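PDB 5EPF: peroxiredoxin from Mycobacterium tuberculosis, which probably reduces hydrogen peroxide and organic hydroperoxides to water and alcohols at the expense of thioredoxin, protecting the cell against oxidative stress. Local coordinates for residues V15-L20 with P27-V32; A46-G51 with Q84-E89; A56-D61 with A147-A152; K64-V69 with A154-I159. One frame throughout, in Å; residues are numbered along the deposited sequence. Where two conformers were deposited one is given.

In the fold
From the N terminus, contact 1 closes first: it folds strands 19-21 and 27-29 into a hairpin and is complete before the others open. Contacts 2, 3 and 4 then open in turn and close in the same order, so that each crosses the other two. Contact 2 ties the active-site loop to helix 81-91. Contacts 3 and 4 dock helices 50-61 and 63-68, which follow each other in the chain, on successive parts of the C-terminal helix 145-158 of this thioredoxin-like fold. Contacts 2 and 3 meet where Phe-87 touches Ala-56, and contacts 3 and 4 where Phe-59 touches Phe-66; contact 1 touches none of the others.

Contact 1: V15-L20 with P27-V32; sequences VADFEL and PRRLSV
Leu-30 and Asp-17 pack against each other where the second strand of a short antiparallel hairpin runs into helix 30-33. The CB of Leu-30 touches two partners: OD1 of Asp-17 at 3.3 Å, and one face of the Phe-18 ring, whose centroid lies 4.1 Å from CB in a CH-pi contact offset toward the ring's rim. CG stands anti to the backbone N (chi1 179°), which carries the branch toward Val-15. There CD2 reaches CG1 of Val-15 at 3.8 Å, the two side chains crossing almost at right angles, and also touches CE2 of Phe-18. The backbone N of the same leucine donates to O of Phe-18 at 2.9 Å.

Asp-17 serves the start of the helix with both carboxylate oxygens. OD1 accepts the backbone N of Ser-31 at 2.9 Å, met from above the carboxylate plane, while OD2 takes the hydroxyl OG of Ser-31 at 2.7 Å on its syn side, though tilted out of that plane. The negative charge of Asp-17 near the N-terminal end of the helix is probably favourable. Ladder bonds between Leu-20 and Arg-28 continue the hairpin, and Glu-19 lies alongside Arg-29; their salt bridge involves one of two Glu-19 conformers and is unusually short, so its detail is doubtful. Arg-28 turns its guanidinium to a salt bridge with Asp-22.

Phe-18 and Leu-20 rest on Leu-98 of strand 97-99, an outermost strand of the main sheet, and Val-15 touches Gln-108 and Phe-109 of helix 104-109.

Contact 2: A46-G51 with Q84-E89; sequences AAMTPG and QAKFAE
Ala-47 and Met-48 press their shared peptide against the ring of Phe-87, at the PxxxTxxC active-site loop of peroxiredoxins. In this motif Thr-49 supplies the threonine and Cys-52 the cysteine that is probably oxidised to the sulfenic acid. The loop makes a type II turn from Ala-46 to Thr-49 and then enters helix 50-61.

Ala-46 opens the turn, and its carbonyl O is the acceptor for Thr-49. Ala-47 follows with its methyl directed at helix 81-91: CB meets CD2 of Phe-87 at 3.5 Å and OE1 of Gln-84 at 3.6 Å. That amide oxygen is hydrogen-bonded to the hydroxyl of Tyr-44, and the backbone N of Ala-47 is hydrogen-bonded to Asp-79, so both sides of the contact are tethered from outside. Next, N of Met-48 lies 3.6 Å above the centre of the Phe-87 ring. CG of Phe-87 is anti to its own backbone N (chi1 -172°), which projects the ring from the helix to lie against this peptide. Met-48 has the positive phi of 78° expected of the third residue in a type II turn. Its side chain, one of two conformers, runs past Phe-87 in the opposite direction, and CG comes within 3.6 Å of CD1 of Phe-87.

The phenylalanine side chain lies about 5 Å from that of Cys-52, touches Thr-53 and Ala-56 of helix 50-61, and meets Phe-93 edge-to-face. Thr-49, the N-cap of that helix, closes the turn: its OG1 donates to O of Ala-46 at 3.0 Å, in the carbonyl plane.

Contact 3: A56-D61 with A147-A152; sequences ACHFRD and AHADKA. With SO4 (sulfate ion), chain B.
Phe-59, His-58 and Ala-149 bury the most surface where helix 50-61 packs on helix 145-158, the short segments inclined at 39° with axes 8.8 Å apart. Ala-149 CB sits over the centre of the Phe-59 ring, 3.6 Å from its centroid, a CH-pi contact. Phe-59 CZ also lies against the backbone, 3.6 Å from CA of Ala-149.

His-58 extends across with CG anti to its backbone N (chi1 -167°), and its CD2 touches CB of Ala-149 at 3.8 Å. Its NE2 donates to OD1 of Asp-150 at 2.7 Å in a nearly straight bond (163°). The oxygen lies close to the ring plane; on the carboxylate the donor comes to the syn side but well out of the plane, and ring and carboxylate stand almost perpendicular. The aspartate probably favours a protonated, charged histidine.

Away from this interface, Arg-60, with Arg-91 and Arg-92, holds a sulfate probably taken from the crystallisation liquor, and SG of Cys-57 lies over a face of the Arg-60 guanidinium. Cys-57 is the likely disulfide partner of Cys-52, but that bond is absent here. Phe-59 stacks with Phe-42 of the central strand 39-43, whose Val-40 also touches Ala-152, so both helices rest on this strand.

Contact 4: K64-V69 with A154-I159; sequences KEFAEV and ATLRAI
Val-69 and Arg-157 bring the two backbones nearest, their CA atoms 6.5 Å apart, where helices 63-68 and 145-158 both come to an end. The axes of the short segments run in roughly the same direction, 27° apart, and approach no closer than 10.4 Å, a separation filled by side chains. Val-69, the first residue to leave helical geometry, sends one methyl to each of two neighbours: CG1 to CG of Arg-157 at 3.8 Å, and CG2 to CB of Leu-156 at 3.9 Å. Leu-156 in turn puts CD1 in the plane of the Phe-66 ring, at its edge, 3.9 Å from CE1 of Phe-66.

In this thioredoxin-like fold both helices lie over strand 39-43 of the main sheet, and Phe-66 and Leu-156 converge there on Val-40. Leu-153, one turn before Arg-157, touches Phe-66 and Val-69, continuing the apolar seam, and also Glu-65.

On the outer side, Arg-157 stretches across the gap, its chain extended from CG to NE, until NH2 lies 3.4 Å from CG of Glu-65. The carboxylate of Glu-65 is carried away by the bend at its chi2 (80°), so this is contact with the aliphatic part of the chain. Glu-68 OE1 stays 4.2 Å from NH2 of Arg-157, beyond salt-bridge range. A water mediates instead: it accepts from NE of Arg-157 at 2.8 Å and donates to OE1 of Glu-68 and to the backbone O of Glu-65, lying in the guanidinium plane at its edge.

Contact 1: V15-L20 with P27-V32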
loop_
_atom_site.group_PDB
_atom_site.type_symbol
_atom_site.label_atom_id
_atom_site.label_comp_id
_atom_site.label_asym_id
_atom_site.label_seq_id
_atom_site.Cartn_x
_atom_site.Cartn_y
_atom_site.Cartn_z
ATOM N N VAL A 15 13.754 -1.763 2.545
ATOM C CA VAL A 15 13.129 -0.617 1.886
ATOM C C VAL A 15 13.729 0.670 2.427
ATOM O O VAL A 15 13.851 0.835 3.636
ATOM C CB VAL A 15 11.611 -0.642 2.164
ATOM C CG1 VAL A 15 10.923 0.603 1.606
ATOM C CG2 VAL A 15 11.000 -1.947 1.653
ATOM N N ALA A 16 14.052 1.611 1.545
ATOM C CA ALA A 16 14.437 2.941 2.000
ATOM C C ALA A 16 13.226 3.692 2.561
ATOM O O ALA A 16 12.096 3.524 2.097
ATOM C CB ALA A 16 15.036 3.727 0.836
ATOM N N ASP A 17 13.453 4.492 3.599
ATOM C CA ASP A 17 12.396 5.333 4.145
ATOM C C ASP A 17 11.953 6.334 3.083
ATOM O O ASP A 17 12.713 6.686 2.183
ATOM C CB ASP A 17 12.934 6.038 5.399
ATOM C CG ASP A 17 11.842 6.546 6.316
ATOM O OD1 ASP A 17 10.650 6.226 6.111
ATOM O OD2 ASP A 17 12.183 7.277 7.276
ATOM N N PHE A 18 10.704 6.777 3.182
ATOM C CA PHE A 18 10.164 7.759 2.244
ATOM C C PHE A 18 9.066 8.547 2.936
ATOM O O PHE A 18 8.530 8.125 3.964
ATOM C CB PHE A 18 9.618 7.117 0.944
ATOM C CG PHE A 18 8.406 6.222 1.154
ATOM C CD1 PHE A 18 7.130 6.767 1.231
ATOM C CD2 PHE A 18 8.538 4.846 1.263
ATOM C CE1 PHE A 18 6.015 5.945 1.420
ATOM C CE2 PHE A 18 7.425 4.032 1.435
ATOM C CZ PHE A 18 6.168 4.577 1.519
ATOM N N GLU A 19 8.684 9.667 2.300
ATOM C CA GLU A 19 7.604 10.538 2.762
ATOM C C GLU A 19 6.701 10.892 1.594
ATOM O O GLU A 19 7.177 11.215 0.503
ATOM C CB GLU A 19 8.139 11.855 3.355
ATOM C CG GLU A 19 8.846 11.701 4.686
ATOM C CD GLU A 19 9.241 13.043 5.281
ATOM O OE1 GLU A 19 9.024 14.096 4.629
ATOM O OE2 GLU A 19 9.765 13.048 6.411
ATOM N N LEU A 20 5.393 10.841 1.837
ATOM C CA LEU A 20 4.382 11.249 0.863
ATOM C C LEU A 20 3.176 11.781 1.616
ATOM O O LEU A 20 2.929 11.361 2.751
ATOM C CB LEU A 20 3.899 10.062 0.013
ATOM C CG LEU A 20 4.873 9.515 -1.028
ATOM C CD1 LEU A 20 4.252 8.303 -1.684
ATOM C CD2 LEU A 20 5.261 10.557 -2.067
ATOM N N PRO A 27 1.991 15.177 5.295
ATOM C CA PRO A 27 3.131 14.288 5.043
ATOM C C PRO A 27 3.147 13.122 6.019
ATOM O O PRO A 27 2.978 13.297 7.233
ATOM C CB PRO A 27 4.343 15.201 5.256
ATOM C CG PRO A 27 3.828 16.555 4.922
ATOM C CD PRO A 27 2.426 16.573 5.470
ATOM N N ARG A 28 3.357 11.926 5.482
ATOM C CA ARG A 28 3.498 10.711 6.262
ATOM C C ARG A 28 4.820 10.053 5.887
ATOM O O ARG A 28 5.239 10.087 4.723
ATOM C CB ARG A 28 2.366 9.740 5.954
ATOM C CG ARG A 28 0.959 10.344 6.089
ATOM C CD ARG A 28 0.682 10.872 7.491
ATOM N NE ARG A 28 0.528 9.824 8.501
ATOM C CZ ARG A 28 -0.600 9.168 8.754
ATOM N NH1 ARG A 28 -1.701 9.429 8.057
ATOM N NH2 ARG A 28 -0.623 8.244 9.707
ATOM N N ARG A 29 5.464 9.428 6.859
ATOM C CA ARG A 29 6.795 8.864 6.673
ATOM C C ARG A 29 6.748 7.377 6.992
ATOM O O ARG A 29 6.199 6.982 8.029
ATOM C CB ARG A 29 7.786 9.573 7.597
ATOM C CG ARG A 29 9.242 9.175 7.400
ATOM C CD ARG A 29 10.195 9.970 8.318
ATOM N NE ARG A 29 9.846 11.392 8.338
ATOM C CZ ARG A 29 9.689 12.136 9.434
ATOM N NH1 ARG A 29 9.896 11.628 10.646
ATOM N NH2 ARG A 29 9.351 13.410 9.310
ATOM N N LEU A 30 7.328 6.550 6.110
ATOM C CA LEU A 30 7.281 5.101 6.324
ATOM C C LEU A 30 7.768 4.711 7.715
ATOM O O LEU A 30 7.126 3.910 8.399
ATOM C CB LEU A 30 8.067 4.368 5.236
ATOM C CG LEU A 30 8.078 2.841 5.410
ATOM C CD1 LEU A 30 6.685 2.224 5.267
ATOM C CD2 LEU A 30 9.061 2.184 4.461
ATOM N N SER A 31 8.901 5.265 8.148
ATOM C CA SER A 31 9.452 4.887 9.452
ATOM C C SER A 31 8.515 5.253 10.609
ATOM O O SER A 31 8.488 4.555 11.633
ATOM C CB SER A 31 10.828 5.522 9.625
ATOM O OG SER A 31 10.733 6.933 9.516
ATOM N N VAL A 32 7.725 6.315 10.464
ATOM C CA VAL A 32 6.741 6.652 11.488
ATOM C C VAL A 32 5.502 5.774 11.347
ATOM O O VAL A 32 4.916 5.344 12.354
ATOM C CB VAL A 32 6.405 8.156 11.476
ATOM C CG1 VAL A 32 5.362 8.468 12.531
ATOM C CG2 VAL A 32 7.666 8.991 11.669
#

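Contact 2: A46-G51 with Q84-E89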
loop_
_atom_site.group_PDB
_atom_site.type_symbol
_atom_site.label_atom_id
_atom_site.label_comp_id
_atom_site.label_asym_id
_atom_site.label_seq_id
_atom_site.Cartn_x
_atom_site.Cartn_y
_atom_site.Cartn_z
ATOM N N ALA A 46 -5.276 2.687 -9.924
ATOM C CA ALA A 46 -6.178 3.815 -10.117
ATOM C C ALA A 46 -7.284 3.763 -9.076
ATOM O O ALA A 46 -8.124 2.855 -9.093
ATOM C CB ALA A 46 -6.766 3.812 -11.529
ATOM N N ALA A 47 -7.304 4.767 -8.208
ATOM C CA ALA A 47 -8.382 4.932 -7.253
ATOM C C ALA A 47 -9.732 4.908 -7.954
ATOM O O ALA A 47 -9.883 5.417 -9.067
ATOM C CB ALA A 47 -8.198 6.274 -6.550
ATOM N N MET A 48 -10.701 4.283 -7.285
ATOM C CA MET A 48 -12.123 4.273 -7.597
ATOM C C MET A 48 -12.515 3.332 -8.730
ATOM O O MET A 48 -13.703 3.206 -8.984
ATOM C CB MET A 48 -12.718 5.674 -7.812
ATOM C CG MET A 48 -12.481 6.560 -6.605
ATOM S SD MET A 48 -13.219 8.182 -6.741
ATOM C CE MET A 48 -14.952 7.756 -6.986
ATOM N N THR A 49 -11.581 2.665 -9.389
ATOM C CA THR A 49 -11.951 1.713 -10.425
ATOM C C THR A 49 -12.453 0.449 -9.745
ATOM O O THR A 49 -12.141 0.215 -8.574
ATOM C CB THR A 49 -10.771 1.367 -11.332
ATOM O OG1 THR A 49 -9.747 0.741 -10.557
ATOM C CG2 THR A 49 -10.262 2.625 -12.043
ATOM N N PRO A 50 -13.228 -0.399 -10.440
ATOM C CA PRO A 50 -13.849 -1.537 -9.731
ATOM C C PRO A 50 -12.858 -2.499 -9.090
ATOM O O PRO A 50 -13.095 -2.949 -7.960
ATOM C CB PRO A 50 -14.723 -2.185 -10.816
ATOM C CG PRO A 50 -15.070 -1.013 -11.721
ATOM C CD PRO A 50 -13.773 -0.255 -11.806
ATOM N N GLY A 51 -11.748 -2.819 -9.756
ATOM C CA GLY A 51 -10.803 -3.755 -9.168
ATOM C C GLY A 51 -10.085 -3.161 -7.975
ATOM O O GLY A 51 -9.896 -3.828 -6.954
ATOM N N GLN A 84 -7.593 10.662 -4.005
ATOM C CA GLN A 84 -7.472 9.760 -2.863
ATOM C C GLN A 84 -8.454 10.150 -1.768
ATOM O O GLN A 84 -9.079 9.281 -1.152
ATOM C CB GLN A 84 -6.043 9.772 -2.302
ATOM C CG GLN A 84 -4.896 9.457 -3.277
ATOM C CD GLN A 84 -4.842 8.007 -3.727
ATOM O OE1 GLN A 84 -5.846 7.419 -4.127
ATOM N NE2 GLN A 84 -3.650 7.429 -3.683
ATOM N N ALA A 85 -8.614 11.459 -1.524
ATOM C CA ALA A 85 -9.544 11.921 -0.499
ATOM C C ALA A 85 -10.967 11.464 -0.797
ATOM O O ALA A 85 -11.674 10.980 0.092
ATOM C CB ALA A 85 -9.486 13.445 -0.369
ATOM N N LYS A 86 -11.411 11.617 -2.049
ATOM C CA LYS A 86 -12.771 11.195 -2.394
ATOM C C LYS A 86 -12.937 9.682 -2.291
ATOM O O LYS A 86 -13.968 9.199 -1.810
ATOM C CB LYS A 86 -13.176 11.700 -3.779
ATOM C CG LYS A 86 -14.674 11.485 -4.086
ATOM C CD LYS A 86 -15.626 12.057 -3.009
ATOM C CE LYS A 86 -15.532 13.551 -2.895
ATOM N NZ LYS A 86 -16.584 14.079 -1.984
ATOM N N PHE A 87 -11.943 8.922 -2.748
ATOM C CA PHE A 87 -11.996 7.463 -2.667
ATOM C C PHE A 87 -12.160 7.026 -1.215
ATOM O O PHE A 87 -13.036 6.212 -0.885
ATOM C CB PHE A 87 -10.675 6.947 -3.248
ATOM C CG PHE A 87 -10.565 5.449 -3.454
ATOM C CD1 PHE A 87 -11.668 4.613 -3.638
ATOM C CD2 PHE A 87 -9.287 4.893 -3.533
ATOM C CE1 PHE A 87 -11.489 3.247 -3.880
ATOM C CE2 PHE A 87 -9.106 3.536 -3.760
ATOM C CZ PHE A 87 -10.212 2.712 -3.946
ATOM N N ALA A 88 -11.334 7.583 -0.320
ATOM C CA ALA A 88 -11.390 7.195 1.096
ATOM C C ALA A 88 -12.693 7.649 1.758
ATOM O O ALA A 88 -13.211 6.969 2.654
ATOM C CB ALA A 88 -10.183 7.759 1.852
ATOM N N GLU A 89 -13.218 8.810 1.361
ATOM C CA GLU A 89 -14.471 9.300 1.935
ATOM C C GLU A 89 -15.650 8.442 1.490
ATOM O O GLU A 89 -16.477 8.029 2.310
ATOM C CB GLU A 89 -14.696 10.754 1.515
ATOM C CG GLU A 89 -15.908 11.415 2.148
ATOM C CD GLU A 89 -16.213 12.755 1.520
ATOM O OE1 GLU A 89 -15.630 13.082 0.460
ATOM O OE2 GLU A 89 -17.063 13.478 2.071
#

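Contact 3: A56-D61 with A147-A152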
loop_
_atom_site.group_PDB
_atom_site.type_symbol
_atom_site.label_atom_id
_atom_site.label_comp_id
_atom_site.label_asym_id
_atom_site.label_seq_id
_atom_site.Cartn_x
_atom_site.Cartn_y
_atom_site.Cartn_z
ATOM N N ALA A 56 -9.191 -2.506 -2.107
ATOM C CA ALA A 56 -9.077 -1.595 -0.978
ATOM C C ALA A 56 -10.222 -1.783 0.010
ATOM O O ALA A 56 -10.024 -1.623 1.220
ATOM C CB ALA A 56 -9.013 -0.157 -1.496
ATOM N N CYS A 57 -11.422 -2.120 -0.473
ATOM C CA CYS A 57 -12.515 -2.413 0.447
ATOM C C CYS A 57 -12.279 -3.712 1.211
ATOM O O CYS A 57 -12.748 -3.850 2.348
ATOM C CB CYS A 57 -13.849 -2.455 -0.299
ATOM S SG CYS A 57 -14.449 -0.814 -0.777
ATOM N N HIS A 58 -11.577 -4.678 0.609
ATOM C CA HIS A 58 -11.227 -5.885 1.350
ATOM C C HIS A 58 -10.240 -5.562 2.467
ATOM O O HIS A 58 -10.409 -6.034 3.598
ATOM C CB HIS A 58 -10.701 -6.952 0.387
ATOM C CG HIS A 58 -10.593 -8.316 0.994
ATOM N ND1 HIS A 58 -11.634 -8.928 1.654
ATOM C CD2 HIS A 58 -9.560 -9.192 1.034
ATOM C CE1 HIS A 58 -11.251 -10.125 2.066
ATOM N NE2 HIS A 58 -9.995 -10.308 1.706
ATOM N N PHE A 59 -9.245 -4.703 2.192
ATOM C CA PHE A 59 -8.389 -4.196 3.266
ATOM C C PHE A 59 -9.205 -3.495 4.344
ATOM O O PHE A 59 -8.974 -3.710 5.542
ATOM C CB PHE A 59 -7.334 -3.240 2.717
ATOM C CG PHE A 59 -6.088 -3.926 2.209
ATOM C CD1 PHE A 59 -5.172 -4.478 3.096
ATOM C CD2 PHE A 59 -5.821 -4.018 0.845
ATOM C CE1 PHE A 59 -4.021 -5.106 2.631
ATOM C CE2 PHE A 59 -4.676 -4.649 0.372
ATOM C CZ PHE A 59 -3.769 -5.200 1.284
ATOM N N ARG A 60 -10.165 -2.653 3.938
ATOM C CA ARG A 60 -11.017 -1.960 4.900
ATOM C C ARG A 60 -11.737 -2.951 5.800
ATOM O O ARG A 60 -11.761 -2.798 7.030
ATOM C CB ARG A 60 -12.057 -1.133 4.141
ATOM C CG ARG A 60 -13.072 -0.415 5.053
ATOM C CD ARG A 60 -14.276 0.053 4.240
ATOM N NE ARG A 60 -14.993 -1.085 3.677
ATOM C CZ ARG A 60 -15.909 -1.011 2.715
ATOM N NH1 ARG A 60 -16.235 0.162 2.177
ATOM N NH2 ARG A 60 -16.493 -2.118 2.279
ATOM N N ASP A 61 -12.343 -3.979 5.192
ATOM C CA ASP A 61 -13.187 -4.913 5.918
ATOM C C ASP A 61 -12.387 -5.768 6.880
ATOM O O ASP A 61 -12.973 -6.361 7.789
ATOM C CB ASP A 61 -13.907 -5.836 4.932
ATOM C CG ASP A 61 -14.930 -5.130 4.064
ATOM O OD1 ASP A 61 -15.346 -3.991 4.377
ATOM O OD2 ASP A 61 -15.359 -5.750 3.054
ATOM N N ALA A 147 -6.548 -11.448 -2.677
ATOM C CA ALA A 147 -5.315 -12.118 -2.266
ATOM C C ALA A 147 -4.306 -11.138 -1.684
ATOM O O ALA A 147 -3.462 -11.524 -0.874
ATOM C CB ALA A 147 -4.694 -12.866 -3.447
ATOM N N HIS A 148 -4.353 -9.870 -2.086
ATOM C CA HIS A 148 -3.422 -8.896 -1.523
ATOM C C HIS A 148 -3.558 -8.810 -0.008
ATOM O O HIS A 148 -2.581 -9.017 0.721
ATOM C CB HIS A 148 -3.603 -7.551 -2.219
ATOM C CG HIS A 148 -3.106 -7.572 -3.619
ATOM N ND1 HIS A 148 -1.804 -7.246 -3.952
ATOM C CD2 HIS A 148 -3.710 -7.957 -4.769
ATOM C CE1 HIS A 148 -1.644 -7.392 -5.256
ATOM N NE2 HIS A 148 -2.781 -7.836 -5.771
ATOM N N ALA A 149 -4.769 -8.585 0.492
ATOM C CA ALA A 149 -4.941 -8.541 1.937
ATOM C C ALA A 149 -4.859 -9.937 2.549
ATOM O O ALA A 149 -4.295 -10.103 3.634
ATOM C CB ALA A 149 -6.241 -7.846 2.321
ATOM N N ASP A 150 -5.383 -10.961 1.859
ATOM C CA ASP A 150 -5.422 -12.294 2.459
ATOM C C ASP A 150 -4.014 -12.850 2.656
ATOM O O ASP A 150 -3.693 -13.398 3.718
ATOM C CB ASP A 150 -6.235 -13.258 1.586
ATOM C CG ASP A 150 -7.725 -12.912 1.537
ATOM O OD1 ASP A 150 -8.224 -12.184 2.419
ATOM O OD2 ASP A 150 -8.402 -13.368 0.586
ATOM N N LYS A 151 -3.163 -12.744 1.633
ATOM C CA LYS A 151 -1.801 -13.258 1.763
ATOM C C LYS A 151 -1.000 -12.437 2.755
ATOM O O LYS A 151 -0.219 -12.992 3.530
ATOM C CB LYS A 151 -1.091 -13.303 0.406
ATOM C CG LYS A 151 -1.624 -14.369 -0.503
ATOM C CD LYS A 151 -1.166 -14.191 -1.935
ATOM C CE LYS A 151 0.348 -14.285 -2.116
ATOM N NZ LYS A 151 0.859 -15.648 -1.847
ATOM N N ALA A 152 -1.198 -11.118 2.765
ATOM C CA ALA A 152 -0.506 -10.280 3.733
ATOM C C ALA A 152 -0.885 -10.671 5.152
ATOM O O ALA A 152 -0.014 -10.837 6.020
ATOM C CB ALA A 152 -0.827 -8.815 3.479
HETATM S S SO4 B . -19.284 -0.423 0.019
HETATM O O1 SO4 B . -18.223 0.571 -0.051
HETATM O O2 SO4 B . -19.727 -0.799 -1.340
HETATM O O3 SO4 B . -18.824 -1.628 0.715
HETATM O O4 SO4 B . -20.438 0.143 0.724
#

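Contact 4: K64-V69 with A154-I159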
loop_
_atom_site.group_PDB
_atom_site.type_symbol
_atom_site.label_atom_id
_atom_site.label_comp_id
_atom_site.label_asym_id
_atom_site.label_seq_id
_atom_site.Cartn_x
_atom_site.Cartn_y
_atom_site.Cartn_z
ATOM N N LYS A 64 -10.143 -5.298 11.852
ATOM C CA LYS A 64 -9.913 -5.941 13.146
ATOM C C LYS A 64 -8.826 -7.007 13.057
ATOM O O LYS A 64 -8.023 -7.156 13.985
ATOM C CB LYS A 64 -11.219 -6.500 13.711
ATOM C CG LYS A 64 -12.207 -5.393 14.110
ATOM C CD LYS A 64 -13.424 -5.921 14.860
ATOM C CE LYS A 64 -14.106 -7.048 14.107
ATOM N NZ LYS A 64 -15.088 -7.762 14.984
ATOM N N GLU A 65 -8.773 -7.739 11.939
ATOM C CA GLU A 65 -7.775 -8.790 11.762
ATOM C C GLU A 65 -6.362 -8.214 11.678
ATOM O O GLU A 65 -5.413 -8.773 12.252
ATOM C CB GLU A 65 -8.100 -9.603 10.515
ATOM C CG GLU A 65 -9.366 -10.464 10.609
ATOM C CD GLU A 65 -10.689 -9.720 10.393
ATOM O OE1 GLU A 65 -10.734 -8.477 10.273
ATOM O OE2 GLU A 65 -11.719 -10.410 10.347
ATOM N N PHE A 66 -6.195 -7.100 10.965
ATOM C CA PHE A 66 -4.881 -6.466 10.938
ATOM C C PHE A 66 -4.514 -5.902 12.301
ATOM O O PHE A 66 -3.367 -6.021 12.734
ATOM C CB PHE A 66 -4.763 -5.443 9.801
ATOM C CG PHE A 66 -4.583 -6.087 8.451
ATOM C CD1 PHE A 66 -3.362 -6.646 8.094
ATOM C CD2 PHE A 66 -5.631 -6.172 7.553
ATOM C CE1 PHE A 66 -3.192 -7.284 6.848
ATOM C CE2 PHE A 66 -5.468 -6.797 6.313
ATOM C CZ PHE A 66 -4.236 -7.349 5.960
ATOM N N ALA A 67 -5.482 -5.340 13.022
ATOM C CA ALA A 67 -5.190 -4.860 14.368
ATOM C C ALA A 67 -4.773 -6.000 15.294
ATOM O O ALA A 67 -3.897 -5.820 16.147
ATOM C CB ALA A 67 -6.380 -4.087 14.923
ATOM N N GLU A 68 -5.359 -7.188 15.121
ATOM C CA GLU A 68 -4.999 -8.314 15.983
ATOM C C GLU A 68 -3.531 -8.703 15.839
ATOM O O GLU A 68 -2.915 -9.154 16.814
ATOM C CB GLU A 68 -5.881 -9.528 15.705
ATOM C CG GLU A 68 -5.703 -10.600 16.783
ATOM C CD GLU A 68 -6.020 -12.006 16.315
ATOM O OE1 GLU A 68 -6.576 -12.167 15.208
ATOM O OE2 GLU A 68 -5.719 -12.953 17.078
ATOM N N VAL A 69 -2.961 -8.560 14.641
ATOM C CA VAL A 69 -1.548 -8.863 14.427
ATOM C C VAL A 69 -0.709 -7.600 14.549
ATOM O O VAL A 69 0.469 -7.598 14.184
ATOM C CB VAL A 69 -1.281 -9.603 13.099
ATOM C CG1 VAL A 69 -1.852 -11.018 13.153
ATOM C CG2 VAL A 69 -1.837 -8.826 11.908
ATOM N N ALA A 154 -2.073 -13.575 6.162
ATOM C CA ALA A 154 -1.551 -14.904 6.492
ATOM C C ALA A 154 -0.056 -14.851 6.816
ATOM O O ALA A 154 0.411 -15.525 7.742
ATOM C CB ALA A 154 -1.856 -15.897 5.370
ATOM N N THR A 155 0.709 -14.038 6.084
ATOM C CA THR A 155 2.123 -13.876 6.406
ATOM C C THR A 155 2.311 -13.301 7.801
ATOM O O THR A 155 3.156 -13.782 8.579
ATOM C CB THR A 155 2.775 -12.982 5.367
ATOM O OG1 THR A 155 2.827 -13.705 4.130
ATOM C CG2 THR A 155 4.179 -12.581 5.824
ATOM N N LEU A 156 1.528 -12.280 8.150
ATOM C CA LEU A 156 1.667 -11.676 9.470
ATOM C C LEU A 156 1.260 -12.650 10.577
ATOM O O LEU A 156 1.907 -12.714 11.633
ATOM C CB LEU A 156 0.837 -10.389 9.519
ATOM C CG LEU A 156 1.393 -9.305 8.596
ATOM C CD1 LEU A 156 0.352 -8.229 8.279
ATOM C CD2 LEU A 156 2.661 -8.685 9.220
ATOM N N ARG A 157 0.200 -13.429 10.352
ATOM C CA ARG A 157 -0.166 -14.453 11.324
ATOM C C ARG A 157 0.936 -15.493 11.473
ATOM O O ARG A 157 1.195 -15.966 12.582
ATOM C CB ARG A 157 -1.500 -15.096 10.930
ATOM C CG ARG A 157 -2.669 -14.153 11.158
ATOM C CD ARG A 157 -4.001 -14.684 10.650
ATOM N NE ARG A 157 -5.119 -13.851 11.091
ATOM C CZ ARG A 157 -6.375 -13.965 10.667
ATOM N NH1 ARG A 157 -6.686 -14.867 9.746
ATOM N NH2 ARG A 157 -7.320 -13.173 11.172
ATOM N N ALA A 158 1.611 -15.839 10.372
ATOM C CA ALA A 158 2.659 -16.852 10.427
ATOM C C ALA A 158 3.830 -16.412 11.290
ATOM O O ALA A 158 4.529 -17.257 11.857
ATOM C CB ALA A 158 3.137 -17.185 9.015
ATOM N N ILE A 159 4.083 -15.109 11.396
ATOM C CA ILE A 159 5.211 -14.637 12.190
ATOM C C ILE A 159 4.816 -14.216 13.602
ATOM O O ILE A 159 5.660 -13.688 14.335
ATOM C CB ILE A 159 6.044 -13.561 11.484
ATOM C CG1 ILE A 159 5.255 -12.258 11.353
ATOM C CG2 ILE A 159 6.528 -14.077 10.128
ATOM C CD1 ILE A 159 6.114 -11.093 10.826
HETATM O O HOH W 1 -5.421 -11.561 12.727
#